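Local coordinates for protein adenylation domain (Streptomyces sp., PDB 5N9W) that serves as an adenylation domain of the ANL superfamily, pairing a large AMP-binding portion with a smaller C-terminal one, at residues V452-E457 and V466-A471; T242-R247 and L269-D274; E363-G368 and Y401-D406; A440-H445 and R483-H488. All coordinates share one frame; numbering follows the deposited sequence.

The four contacts illustrate how a protein of this superfamily is held together at separate points by local chemistry. Interactions 1 and 4 belong to one unit: the hairpin of 452-457 and 466-471 packs against the helix contact of 440-445 and 483-488, their centres 12 Å apart. They touch directly, Y469 CZ lying 3.9 Å from L485 CD2, and C467 SG also packs on V442 CG1. Interaction 3, a strand pair in the large mixed sheet, is centred 28 Å from interaction 1, with nearest atoms about 14 Å apart. Interaction 2, between helical elements, lies on the other side of the chain's centre from interaction 3, 38 Å away between centres.

Interaction 1 of 4, residues V452-E457 and V466-A471; sequences VVWVHE and VCAYTA
V466 O is held by two donors of the facing strand: W454 N bonds to it at 3.0 Å, while V453 CA adds a weaker CA-H...O contact. V452 O is shared in the same way, taking the N-H of A468 (A468 N to V452 O, 2.9 Å) together with the CA-H of C467. The bonds running the other way, V452 N to A468 O and V466 N to W454 O, are both 2.8 Å. V452–A468 and W454–V466 are thus hydrogen-bonded antiparallel pairs flanking the non-hydrogen-bonded pair V453–C467, the ladder of a beta hairpin in the C-terminal domain.

W454 carries one face. With CG set between its backbone N and carbonyl carbon (chi1 73°), the indole leans over the partner strand. V466 CB then sits over its six-membered ring, 4.1 Å from the centroid, in a CH-pi contact. A468 CB packs against W454 CZ3 and also on V452 CG1, while A522, V521 and F525 of helix 518-528 cover this side. On the other face V453 CG1 touches C467 CB at 3.9 Å, beneath L435, V438 and V442 of helix 435-443. The backbone groups of V452, W454, V466 and A468 satisfy one another within the ladder, whereas V453 N bonds to E439 OE2 and the C467 backbone to Q501 and L503. Such a pattern is consistent with burial of mainly apolar faces between the two helices.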
loop_
_atom_site.group_PDB
_atom_site.type_symbol
_atom_site.label_atom_id
_atom_site.label_comp_id
_atom_site.label_asym_id
_atom_site.label_seq_id
_atom_site.Cartn_x
_atom_site.Cartn_y
_atom_site.Cartn_z
ATOM N N VAL A 452 -11.726 0.050 -15.366
ATOM C CA VAL A 452 -11.541 1.441 -14.984
ATOM C C VAL A 452 -12.202 2.349 -16.027
ATOM O O VAL A 452 -11.992 2.195 -17.221
ATOM C CB VAL A 452 -10.059 1.784 -14.821
ATOM C CG1 VAL A 452 -9.312 1.542 -16.108
ATOM C CG2 VAL A 452 -9.889 3.218 -14.355
ATOM N N VAL A 453 -13.039 3.273 -15.576
ATOM C CA VAL A 453 -13.670 4.200 -16.499
ATOM C C VAL A 453 -13.179 5.605 -16.201
ATOM O O VAL A 453 -12.863 5.939 -15.049
ATOM C CB VAL A 453 -15.222 4.127 -16.441
ATOM C CG1 VAL A 453 -15.680 2.691 -16.252
ATOM C CG2 VAL A 453 -15.772 4.970 -15.336
ATOM N N TRP A 454 -13.067 6.412 -17.252
ATOM C CA TRP A 454 -12.645 7.798 -17.086
ATOM C C TRP A 454 -13.176 8.710 -18.178
ATOM O O TRP A 454 -13.656 8.245 -19.207
ATOM C CB TRP A 454 -11.134 7.891 -17.050
ATOM C CG TRP A 454 -10.463 7.686 -18.363
ATOM C CD1 TRP A 454 -9.954 8.651 -19.168
ATOM C CD2 TRP A 454 -10.169 6.429 -19.011
ATOM N NE1 TRP A 454 -9.378 8.085 -20.278
ATOM C CE2 TRP A 454 -9.501 6.727 -20.212
ATOM C CE3 TRP A 454 -10.429 5.096 -18.703
ATOM C CZ2 TRP A 454 -9.076 5.738 -21.100
ATOM C CZ3 TRP A 454 -10.006 4.112 -19.585
ATOM C CH2 TRP A 454 -9.339 4.435 -20.768
ATOM N N VAL A 455 -13.085 10.013 -17.941
ATOM C CA VAL A 455 -13.404 11.004 -18.951
ATOM C C VAL A 455 -12.212 11.262 -19.832
ATOM O O VAL A 455 -11.205 11.755 -19.367
ATOM C CB VAL A 455 -13.820 12.318 -18.325
ATOM C CG1 VAL A 455 -14.325 13.272 -19.405
ATOM C CG2 VAL A 455 -14.873 12.061 -17.295
ATOM N N HIS A 456 -12.320 10.946 -21.106
ATOM C CA HIS A 456 -11.195 11.116 -22.002
ATOM C C HIS A 456 -11.411 12.302 -22.970
ATOM O O HIS A 456 -12.502 12.460 -23.513
ATOM C CB HIS A 456 -10.995 9.807 -22.745
ATOM C CG HIS A 456 -9.722 9.725 -23.508
ATOM N ND1 HIS A 456 -9.684 9.836 -24.877
ATOM C CD2 HIS A 456 -8.445 9.524 -23.105
ATOM C CE1 HIS A 456 -8.437 9.719 -25.289
ATOM N NE2 HIS A 456 -7.666 9.523 -24.236
ATOM N N GLU A 457 -10.393 13.144 -23.154
ATOM C CA GLU A 457 -10.484 14.278 -24.086
ATOM C C GLU A 457 -10.087 13.845 -25.498
ATOM O O GLU A 457 -8.908 13.725 -25.804
ATOM C CB GLU A 457 -9.591 15.454 -23.642
ATOM C CG GLU A 457 -9.814 15.968 -22.200
ATOM C CD GLU A 457 -9.155 17.332 -21.919
ATOM O OE1 GLU A 457 -8.132 17.664 -22.559
ATOM O OE2 GLU A 457 -9.664 18.086 -21.057
ATOM N N VAL A 466 -14.794 6.628 -21.241
ATOM C CA VAL A 466 -14.206 5.417 -21.809
ATOM C C VAL A 466 -14.012 4.380 -20.703
ATOM O O VAL A 466 -13.894 4.725 -19.533
ATOM C CB VAL A 466 -12.860 5.703 -22.505
ATOM C CG1 VAL A 466 -12.430 4.522 -23.376
ATOM C CG2 VAL A 466 -12.968 6.936 -23.355
ATOM N N CYS A 467 -13.997 3.110 -21.079
ATOM C CA CYS A 467 -13.771 2.047 -20.130
ATOM C C CYS A 467 -12.687 1.112 -20.635
ATOM O O CYS A 467 -12.696 0.713 -21.798
ATOM C CB CYS A 467 -15.063 1.275 -19.875
ATOM S SG CYS A 467 -14.898 -0.266 -18.946
ATOM N N ALA A 468 -11.741 0.784 -19.754
ATOM C CA ALA A 468 -10.832 -0.333 -19.996
ATOM C C ALA A 468 -11.158 -1.450 -19.003
ATOM O O ALA A 468 -11.541 -1.193 -17.855
ATOM C CB ALA A 468 -9.398 0.108 -19.882
ATOM N N TYR A 469 -11.036 -2.690 -19.446
ATOM C CA TYR A 469 -11.434 -3.790 -18.599
ATOM C C TYR A 469 -10.638 -5.058 -18.873
ATOM O O TYR A 469 -10.085 -5.249 -19.952
ATOM C CB TYR A 469 -12.929 -4.076 -18.763
ATOM C CG TYR A 469 -13.270 -4.691 -20.100
ATOM C CD1 TYR A 469 -13.374 -3.902 -21.241
ATOM C CD2 TYR A 469 -13.486 -6.062 -20.223
ATOM C CE1 TYR A 469 -13.679 -4.456 -22.470
ATOM C CE2 TYR A 469 -13.792 -6.628 -21.448
ATOM C CZ TYR A 469 -13.890 -5.817 -22.575
ATOM O OH TYR A 469 -14.191 -6.361 -23.807
ATOM N N THR A 470 -10.607 -5.929 -17.877
ATOM C CA THR A 470 -9.919 -7.202 -17.976
ATOM C C THR A 470 -10.905 -8.355 -17.890
ATOM O O THR A 470 -11.809 -8.347 -17.049
ATOM C CB THR A 470 -8.890 -7.332 -16.879
ATOM O OG1 THR A 470 -9.511 -7.045 -15.621
ATOM C CG2 THR A 470 -7.795 -6.331 -17.100
ATOM N N ALA A 471 -10.723 -9.342 -18.765
ATOM C CA ALA A 471 -11.604 -10.507 -18.842
ATOM C C ALA A 471 -11.079 -11.697 -18.057
ATOM O O ALA A 471 -9.906 -11.745 -17.713
ATOM C CB ALA A 471 -11.803 -10.904 -20.279
#

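Interaction 2 of 4, residues T242-R247 and L269-D274; sequences TARVVR and LGEGID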
loop_
_atom_site.group_PDB
_atom_site.type_symbol
_atom_site.label_atom_id
_atom_site.label_comp_id
_atom_site.label_asym_id
_atom_site.label_seq_id
_atom_site.Cartn_x
_atom_site.Cartn_y
_atom_site.Cartn_z
ATOM N N THR A 242 2.560 -18.892 -5.536
ATOM C CA THR A 242 2.440 -18.056 -4.342
ATOM C C THR A 242 1.609 -18.755 -3.277
ATOM O O THR A 242 1.891 -18.680 -2.087
ATOM C CB THR A 242 1.779 -16.687 -4.666
ATOM O OG1 THR A 242 2.454 -16.067 -5.769
ATOM C CG2 THR A 242 1.818 -15.767 -3.453
ATOM N N ALA A 243 0.551 -19.416 -3.714
ATOM C CA ALA A 243 -0.316 -20.086 -2.765
ATOM C C ALA A 243 0.417 -21.263 -2.110
ATOM O O ALA A 243 0.327 -21.448 -0.912
ATOM C CB ALA A 243 -1.597 -20.532 -3.448
ATOM N N ARG A 244 1.140 -22.036 -2.906
ATOM C CA ARG A 244 1.997 -23.113 -2.423
ATOM C C ARG A 244 2.930 -22.706 -1.264
ATOM O O ARG A 244 3.048 -23.429 -0.290
ATOM C CB ARG A 244 2.838 -23.650 -3.574
ATOM C CG ARG A 244 2.610 -25.090 -3.925
ATOM C CD ARG A 244 1.506 -25.258 -4.937
ATOM N NE ARG A 244 1.991 -25.718 -6.235
ATOM C CZ ARG A 244 1.236 -26.378 -7.108
ATOM N NH1 ARG A 244 -0.019 -26.667 -6.798
ATOM N NH2 ARG A 244 1.728 -26.761 -8.276
ATOM N N VAL A 245 3.597 -21.560 -1.358
ATOM C CA VAL A 245 4.501 -21.160 -0.282
ATOM C C VAL A 245 3.764 -20.555 0.908
ATOM O O VAL A 245 4.291 -20.546 2.010
ATOM C CB VAL A 245 5.624 -20.176 -0.766
ATOM C CG1 VAL A 245 5.572 -19.965 -2.245
ATOM C CG2 VAL A 245 5.616 -18.835 0.003
ATOM N N VAL A 246 2.554 -20.049 0.726
ATOM C CA VAL A 246 1.815 -19.565 1.894
ATOM C C VAL A 246 1.495 -20.750 2.820
ATOM O O VAL A 246 1.614 -20.636 4.044
ATOM C CB VAL A 246 0.533 -18.813 1.509
ATOM C CG1 VAL A 246 -0.302 -18.505 2.735
ATOM C CG2 VAL A 246 0.907 -17.525 0.813
ATOM N N ARG A 247 1.125 -21.898 2.252
ATOM C CA ARG A 247 0.972 -23.075 3.095
ATOM C C ARG A 247 2.351 -23.593 3.499
ATOM O O ARG A 247 2.592 -23.812 4.678
ATOM C CB ARG A 247 0.142 -24.188 2.431
ATOM C CG ARG A 247 0.900 -25.102 1.503
ATOM C CD ARG A 247 0.610 -26.566 1.695
ATOM N NE ARG A 247 -0.132 -27.095 0.561
ATOM C CZ ARG A 247 0.377 -27.330 -0.652
ATOM N NH1 ARG A 247 1.652 -27.095 -0.937
ATOM N NH2 ARG A 247 -0.411 -27.804 -1.602
ATOM N N LEU A 269 -8.721 -22.154 -4.155
ATOM C CA LEU A 269 -9.892 -22.991 -4.412
ATOM C C LEU A 269 -9.649 -23.998 -5.521
ATOM O O LEU A 269 -10.114 -25.123 -5.435
ATOM C CB LEU A 269 -11.109 -22.150 -4.773
ATOM C CG LEU A 269 -11.590 -21.210 -3.678
ATOM C CD1 LEU A 269 -12.607 -20.230 -4.206
ATOM C CD2 LEU A 269 -12.149 -21.992 -2.508
ATOM N N GLY A 270 -8.921 -23.609 -6.559
ATOM C CA GLY A 270 -8.679 -24.505 -7.678
ATOM C C GLY A 270 -7.853 -25.756 -7.389
ATOM O O GLY A 270 -8.146 -26.840 -7.902
ATOM N N GLU A 271 -6.810 -25.601 -6.580
ATOM C CA GLU A 271 -5.905 -26.689 -6.252
ATOM C C GLU A 271 -6.358 -27.457 -5.018
ATOM O O GLU A 271 -6.042 -28.622 -4.857
ATOM C CB GLU A 271 -4.499 -26.156 -6.048
ATOM C CG GLU A 271 -3.859 -25.706 -7.338
ATOM C CD GLU A 271 -2.768 -26.649 -7.810
ATOM O OE1 GLU A 271 -2.181 -27.341 -6.954
ATOM O OE2 GLU A 271 -2.494 -26.680 -9.033
ATOM N N GLY A 272 -7.123 -26.811 -4.155
ATOM C CA GLY A 272 -7.619 -27.488 -2.983
ATOM C C GLY A 272 -6.706 -27.240 -1.808
ATOM O O GLY A 272 -6.756 -27.938 -0.798
ATOM N N ILE A 273 -5.872 -26.223 -1.956
ATOM C CA ILE A 273 -4.922 -25.837 -0.938
ATOM C C ILE A 273 -5.639 -25.436 0.339
ATOM O O ILE A 273 -6.650 -24.749 0.300
ATOM C CB ILE A 273 -4.057 -24.684 -1.426
ATOM C CG1 ILE A 273 -3.223 -25.112 -2.638
ATOM C CG2 ILE A 273 -3.179 -24.191 -0.319
ATOM C CD1 ILE A 273 -2.280 -24.058 -3.126
ATOM N N ASP A 274 -5.139 -25.905 1.471
ATOM C CA ASP A 274 -5.672 -25.503 2.755
ATOM C C ASP A 274 -4.599 -24.758 3.520
ATOM O O ASP A 274 -3.431 -25.077 3.396
ATOM C CB ASP A 274 -6.145 -26.716 3.536
ATOM C CG ASP A 274 -6.907 -26.346 4.774
ATOM O OD1 ASP A 274 -7.662 -25.346 4.764
ATOM O OD2 ASP A 274 -6.751 -27.076 5.769
HETATM O O HOH W 1 -3.047 -28.296 0.693
HETATM O O HOH W 2 -0.562 -27.602 -4.099
#
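Helix 242-247 passes the C-terminal end of the neighbouring helix, R244 CA and I273 CA lying 7.6 Å apart, just after G272 has left helical geometry with a positive phi of 95°. I273 is the apolar centre of the contact. Its CG1 is anti to the carbonyl carbon (chi1 -63°), and the extended second torsion (chi2 -176°) carries CD1 out to A243 CB at 3.6 Å. A243 also packs on L264 and V268, so the methyl group sits against both the helix and the residue that follows its end. Helix 258-271 is the connection of a beta-alpha-beta crossover between the adjacent parallel strands 253-256 and 280-283, and I273 stands at the start of the return path.

The outer side is wetter. R247 crosses I273 at about a right angle, its NH2 4.0 Å from I273 CG1, and its CB lies beside D274 O. A water sits in the plane of the guanidinium, at its edge. The water oxygen lies 3.2 Å from R247 NE and 3.3 Å from D274 N, accepting from both and bridging the helix to the loop. R244 and E271 bring opposite charges together on the exposed side of the contact, though their close approach is doubtful in detail.

Interaction 3 of 4, residues E363-G368 and Y401-D406; sequences ELWLAG and YYHSGD
W365 and H403 form the tightest part of this strand pair: their rings make an offset stack with centroids 3.8 Å apart and planes 26° from parallel. W365 CE2 lies over the centre of the imidazole, and the two side chains run alongside each other in the same direction. The indole is held in rotation by its own strand, W365 NE1 donating to E363 OE1 at 2.9 Å in an almost straight bond (169°) that meets the carboxylate from above its plane.

Y401 completes an aromatic cluster more loosely, oblique to W365 with centroids 5.8 Å apart, and A367 CB lies over its face in a CH-pi contact. W365, Y401 and H403 are all partly exposed residues. On the buried side L366 and Y402 form a hydrogen-bonded antiparallel pair, L366 N to Y402 O at 3.1 Å, yet their side chains meet little across the strands, the Y402 ring leading off toward F386 and Y375. Beyond it D406 forms a salt bridge with R421 and hydrogen bonds with Y311 and Y418. In the large mixed sheet, then, backbone bonds join the strands throughout, and stacking reinforces them on the half-open face, where E363 orients the indole and adds a weak bond from G405 N to its OE2.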
loop_
_atom_site.group_PDB
_atom_site.type_symbol
_atom_site.label_atom_id
_atom_site.label_comp_id
_atom_site.label_asym_id
_atom_site.label_seq_id
_atom_site.Cartn_x
_atom_site.Cartn_y
_atom_site.Cartn_z
ATOM N N GLU A 363 -15.779 14.367 3.246
ATOM C CA GLU A 363 -14.361 14.096 3.152
ATOM C C GLU A 363 -13.820 13.707 4.519
ATOM O O GLU A 363 -14.045 14.403 5.511
ATOM C CB GLU A 363 -13.607 15.311 2.614
ATOM C CG GLU A 363 -12.213 14.971 2.095
ATOM C CD GLU A 363 -11.383 16.187 1.767
ATOM O OE1 GLU A 363 -11.707 17.287 2.249
ATOM O OE2 GLU A 363 -10.395 16.022 1.035
ATOM N N LEU A 364 -13.109 12.590 4.570
ATOM C CA LEU A 364 -12.500 12.167 5.818
ATOM C C LEU A 364 -11.261 13.004 6.130
ATOM O O LEU A 364 -10.360 13.137 5.302
ATOM C CB LEU A 364 -12.144 10.682 5.761
ATOM C CG LEU A 364 -11.356 10.074 6.921
ATOM C CD1 LEU A 364 -12.102 10.206 8.234
ATOM C CD2 LEU A 364 -11.077 8.632 6.610
ATOM N N TRP A 365 -11.228 13.592 7.320
ATOM C CA TRP A 365 -10.036 14.292 7.778
ATOM C C TRP A 365 -9.383 13.506 8.919
ATOM O O TRP A 365 -10.071 12.963 9.760
ATOM C CB TRP A 365 -10.373 15.708 8.233
ATOM C CG TRP A 365 -10.665 16.661 7.120
ATOM C CD1 TRP A 365 -10.949 16.351 5.818
ATOM C CD2 TRP A 365 -10.711 18.094 7.207
ATOM N NE1 TRP A 365 -11.172 17.502 5.095
ATOM C CE2 TRP A 365 -11.032 18.584 5.926
ATOM C CE3 TRP A 365 -10.517 19.008 8.246
ATOM C CZ2 TRP A 365 -11.157 19.947 5.661
ATOM C CZ3 TRP A 365 -10.637 20.350 7.983
ATOM C CH2 TRP A 365 -10.952 20.812 6.703
ATOM N N LEU A 366 -8.055 13.444 8.933
ATOM C CA LEU A 366 -7.346 12.633 9.926
ATOM C C LEU A 366 -6.231 13.391 10.654
ATOM O O LEU A 366 -5.280 13.849 10.045
ATOM C CB LEU A 366 -6.787 11.376 9.257
ATOM C CG LEU A 366 -7.812 10.326 8.808
ATOM C CD1 LEU A 366 -7.182 9.304 7.890
ATOM C CD2 LEU A 366 -8.477 9.648 10.008
ATOM N N ALA A 367 -6.367 13.522 11.968
ATOM C CA ALA A 367 -5.303 14.072 12.804
ATOM C C ALA A 367 -4.666 13.017 13.735
ATOM O O ALA A 367 -5.341 12.128 14.230
ATOM C CB ALA A 367 -5.834 15.207 13.625
ATOM N N GLY A 368 -3.370 13.144 13.986
ATOM C CA GLY A 368 -2.706 12.280 14.932
ATOM C C GLY A 368 -1.242 12.003 14.662
ATOM O O GLY A 368 -0.690 12.458 13.670
ATOM N N TYR A 401 -4.938 18.456 10.477
ATOM C CA TYR A 401 -5.665 17.455 9.722
ATOM C C TYR A 401 -5.021 17.206 8.375
ATOM O O TYR A 401 -4.422 18.108 7.808
ATOM C CB TYR A 401 -7.115 17.893 9.545
ATOM C CG TYR A 401 -7.928 17.790 10.807
ATOM C CD1 TYR A 401 -8.474 16.578 11.195
ATOM C CD2 TYR A 401 -8.147 18.897 11.617
ATOM C CE1 TYR A 401 -9.209 16.457 12.340
ATOM C CE2 TYR A 401 -8.900 18.790 12.771
ATOM C CZ TYR A 401 -9.424 17.561 13.130
ATOM O OH TYR A 401 -10.170 17.426 14.291
ATOM N N TYR A 402 -5.100 15.974 7.886
ATOM C CA TYR A 402 -4.803 15.710 6.490
ATOM C C TYR A 402 -6.120 15.444 5.783
ATOM O O TYR A 402 -7.012 14.776 6.331
ATOM C CB TYR A 402 -3.851 14.533 6.318
ATOM C CG TYR A 402 -3.755 14.056 4.890
ATOM C CD1 TYR A 402 -2.935 14.700 3.961
ATOM C CD2 TYR A 402 -4.497 12.969 4.471
ATOM C CE1 TYR A 402 -2.865 14.263 2.668
ATOM C CE2 TYR A 402 -4.438 12.527 3.211
ATOM C CZ TYR A 402 -3.629 13.157 2.299
ATOM O OH TYR A 402 -3.615 12.643 1.021
ATOM N N HIS A 403 -6.235 15.980 4.574
ATOM C CA HIS A 403 -7.431 15.859 3.768
ATOM C C HIS A 403 -7.275 14.710 2.793
ATOM O O HIS A 403 -6.594 14.837 1.774
ATOM C CB HIS A 403 -7.709 17.155 2.992
ATOM C CG HIS A 403 -7.839 18.371 3.847
ATOM N ND1 HIS A 403 -7.223 18.495 5.071
ATOM C CD2 HIS A 403 -8.510 19.527 3.650
ATOM C CE1 HIS A 403 -7.518 19.668 5.597
ATOM N NE2 HIS A 403 -8.293 20.315 4.750
ATOM N N SER A 404 -7.922 13.599 3.106
ATOM C CA SER A 404 -7.849 12.388 2.297
ATOM C C SER A 404 -8.241 12.565 0.831
ATOM O O SER A 404 -7.656 11.949 -0.051
ATOM C CB SER A 404 -8.739 11.313 2.922
ATOM O OG SER A 404 -9.830 11.924 3.597
ATOM N N GLY A 405 -9.250 13.385 0.575
ATOM C CA GLY A 405 -9.826 13.447 -0.752
ATOM C C GLY A 405 -10.661 12.206 -1.010
ATOM O O GLY A 405 -10.932 11.855 -2.161
ATOM N N ASP A 406 -11.049 11.536 0.078
ATOM C CA ASP A 406 -11.908 10.353 0.034
ATOM C C ASP A 406 -13.243 10.639 0.687
ATOM O O ASP A 406 -13.319 11.369 1.667
ATOM C CB ASP A 406 -11.256 9.164 0.747
ATOM C CG ASP A 406 -10.190 8.500 -0.081
ATOM O OD1 ASP A 406 -10.471 8.172 -1.249
ATOM O OD2 ASP A 406 -9.072 8.313 0.429
#

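Interaction 4 of 4, residues A440-H445 and R483-H488; sequences AAVRTH and RALRAH
H445 and H488 meet as an offset edge-to-face pair where the C-terminal end of helix 435-443 and the turn after it meet helix 482-492 on the three-stranded sheet of the C-terminal domain. The chain leaves helix 435-443, makes the beta hairpin of strands 448-457 and 462-471, and comes back as helix 482-492, so the contact brings together the two helices that precede and follow the beta hairpin. The two imidazoles slide past each other in opposite directions. H445 presents its edge, with H488 CG near its ring plane and 3.7 Å from H445 CD2, and the planes stand 65° apart. The extended first torsion of H488, which sets CG opposite the backbone N (chi1 166°), sends its ring across to the end of the first helix.

There T444 receives it, crossing H488 at about a right angle. H488 NE2 donates to T444 OG1 at 3.1 Å, with the oxygen almost exactly in the imidazole plane, so the ring is fixed by its edge through this bond, with the edge of H445 turned toward its face. Since T444 OG1 spends its O-H on A441 O, H488 probably carries a proton on NE2.

Nearer the sheet the contact becomes apolar. V442 and L485 cross at about a right angle and meet branch to branch, V442 CG1 to L485 CD1 at 3.7 Å. Both rest on the sheet, V442 on C467 and L485 on Y469 and Y502. H445 CB lies 4.3 Å from L485 CD1. The hydroxyl that serves H488 is itself a donor: T444 OG1 donates its O-H to A441 O, 2.5 Å away, about one turn back.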
loop_
_atom_site.group_PDB
_atom_site.type_symbol
_atom_site.label_atom_id
_atom_site.label_comp_id
_atom_site.label_asym_id
_atom_site.label_seq_id
_atom_site.Cartn_x
_atom_site.Cartn_y
_atom_site.Cartn_z
ATOM N N ALA A 440 -18.243 -0.232 -11.222
ATOM C CA ALA A 440 -18.921 -1.348 -10.585
ATOM C C ALA A 440 -19.884 -2.064 -11.535
ATOM O O ALA A 440 -19.836 -3.280 -11.672
ATOM C CB ALA A 440 -19.656 -0.865 -9.379
ATOM N N ALA A 441 -20.759 -1.308 -12.181
ATOM C CA ALA A 441 -21.703 -1.873 -13.137
ATOM C C ALA A 441 -21.035 -2.716 -14.217
ATOM O O ALA A 441 -21.538 -3.772 -14.571
ATOM C CB ALA A 441 -22.498 -0.773 -13.769
ATOM N N VAL A 442 -19.921 -2.239 -14.759
ATOM C CA VAL A 442 -19.174 -3.018 -15.747
ATOM C C VAL A 442 -18.619 -4.268 -15.081
ATOM O O VAL A 442 -18.655 -5.371 -15.635
ATOM C CB VAL A 442 -18.014 -2.215 -16.365
ATOM C CG1 VAL A 442 -17.386 -2.985 -17.523
ATOM C CG2 VAL A 442 -18.483 -0.853 -16.830
ATOM N N ARG A 443 -18.124 -4.078 -13.868
ATOM C CA ARG A 443 -17.551 -5.150 -13.081
ATOM C C ARG A 443 -18.562 -6.271 -12.796
ATOM O O ARG A 443 -18.192 -7.444 -12.671
ATOM C CB ARG A 443 -17.001 -4.564 -11.780
ATOM C CG ARG A 443 -15.949 -5.385 -11.083
ATOM C CD ARG A 443 -15.482 -4.643 -9.852
ATOM N NE ARG A 443 -14.311 -3.850 -10.153
ATOM C CZ ARG A 443 -14.199 -2.556 -9.889
ATOM N NH1 ARG A 443 -15.206 -1.915 -9.306
ATOM N NH2 ARG A 443 -13.079 -1.910 -10.208
ATOM N N THR A 444 -19.842 -5.915 -12.714
ATOM C CA THR A 444 -20.879 -6.915 -12.452
ATOM C C THR A 444 -21.089 -7.931 -13.566
ATOM O O THR A 444 -21.898 -8.838 -13.427
ATOM C CB THR A 444 -22.241 -6.264 -12.128
ATOM O OG1 THR A 444 -22.782 -5.569 -13.267
ATOM C CG2 THR A 444 -22.079 -5.320 -10.969
ATOM N N HIS A 445 -20.374 -7.795 -14.671
ATOM C CA HIS A 445 -20.417 -8.827 -15.700
ATOM C C HIS A 445 -19.566 -9.990 -15.223
ATOM O O HIS A 445 -18.471 -9.785 -14.692
ATOM C CB HIS A 445 -19.911 -8.298 -17.043
ATOM C CG HIS A 445 -20.396 -9.073 -18.229
ATOM N ND1 HIS A 445 -19.641 -10.042 -18.846
ATOM C CD2 HIS A 445 -21.559 -9.008 -18.916
ATOM C CE1 HIS A 445 -20.318 -10.549 -19.860
ATOM N NE2 HIS A 445 -21.484 -9.937 -19.924
ATOM N N ARG A 483 -19.482 -5.632 -27.336
ATOM C CA ARG A 483 -20.867 -5.651 -27.732
ATOM C C ARG A 483 -21.733 -6.283 -26.637
ATOM O O ARG A 483 -22.674 -5.656 -26.147
ATOM C CB ARG A 483 -21.016 -6.398 -29.051
ATOM C CG ARG A 483 -22.086 -5.842 -29.947
ATOM C CD ARG A 483 -22.291 -6.701 -31.174
ATOM N NE ARG A 483 -23.697 -6.664 -31.560
ATOM C CZ ARG A 483 -24.230 -7.360 -32.557
ATOM N NH1 ARG A 483 -23.474 -8.157 -33.297
ATOM N NH2 ARG A 483 -25.527 -7.261 -32.814
ATOM N N ALA A 484 -21.409 -7.514 -26.243
ATOM C CA ALA A 484 -22.127 -8.194 -25.163
ATOM C C ALA A 484 -22.084 -7.371 -23.889
ATOM O O ALA A 484 -23.070 -7.235 -23.182
ATOM C CB ALA A 484 -21.543 -9.579 -24.916
ATOM N N LEU A 485 -20.925 -6.812 -23.605
ATOM C CA LEU A 485 -20.773 -5.971 -22.435
ATOM C C LEU A 485 -21.639 -4.710 -22.545
ATOM O O LEU A 485 -22.335 -4.331 -21.597
ATOM C CB LEU A 485 -19.300 -5.636 -22.251
ATOM C CG LEU A 485 -18.815 -4.683 -21.173
ATOM C CD1 LEU A 485 -19.367 -5.043 -19.804
ATOM C CD2 LEU A 485 -17.315 -4.716 -21.184
ATOM N N ARG A 486 -21.617 -4.084 -23.717
ATOM C CA ARG A 486 -22.477 -2.934 -24.019
ATOM C C ARG A 486 -23.936 -3.272 -23.791
ATOM O O ARG A 486 -24.660 -2.520 -23.169
ATOM C CB ARG A 486 -22.284 -2.466 -25.467
ATOM C CG ARG A 486 -22.130 -0.964 -25.602
ATOM C CD ARG A 486 -21.950 -0.513 -27.038
ATOM N NE ARG A 486 -20.696 0.208 -27.197
ATOM C CZ ARG A 486 -20.486 1.436 -26.738
ATOM N NH1 ARG A 486 -21.439 2.097 -26.096
ATOM N NH2 ARG A 486 -19.318 2.015 -26.926
ATOM N N ALA A 487 -24.362 -4.415 -24.297
ATOM C CA ALA A 487 -25.724 -4.855 -24.086
ATOM C C ALA A 487 -26.074 -4.950 -22.601
ATOM O O ALA A 487 -27.108 -4.444 -22.180
ATOM C CB ALA A 487 -25.951 -6.182 -24.771
ATOM N N HIS A 488 -25.226 -5.604 -21.810
ATOM C CA HIS A 488 -25.429 -5.709 -20.362
ATOM C C HIS A 488 -25.474 -4.363 -19.630
ATOM O O HIS A 488 -26.311 -4.164 -18.763
ATOM C CB HIS A 488 -24.335 -6.585 -19.738
ATOM C CG HIS A 488 -24.260 -6.497 -18.242
ATOM N ND1 HIS A 488 -25.232 -7.010 -17.411
ATOM C CD2 HIS A 488 -23.319 -5.956 -17.430
ATOM C CE1 HIS A 488 -24.896 -6.789 -16.150
ATOM N NE2 HIS A 488 -23.743 -6.148 -16.133
#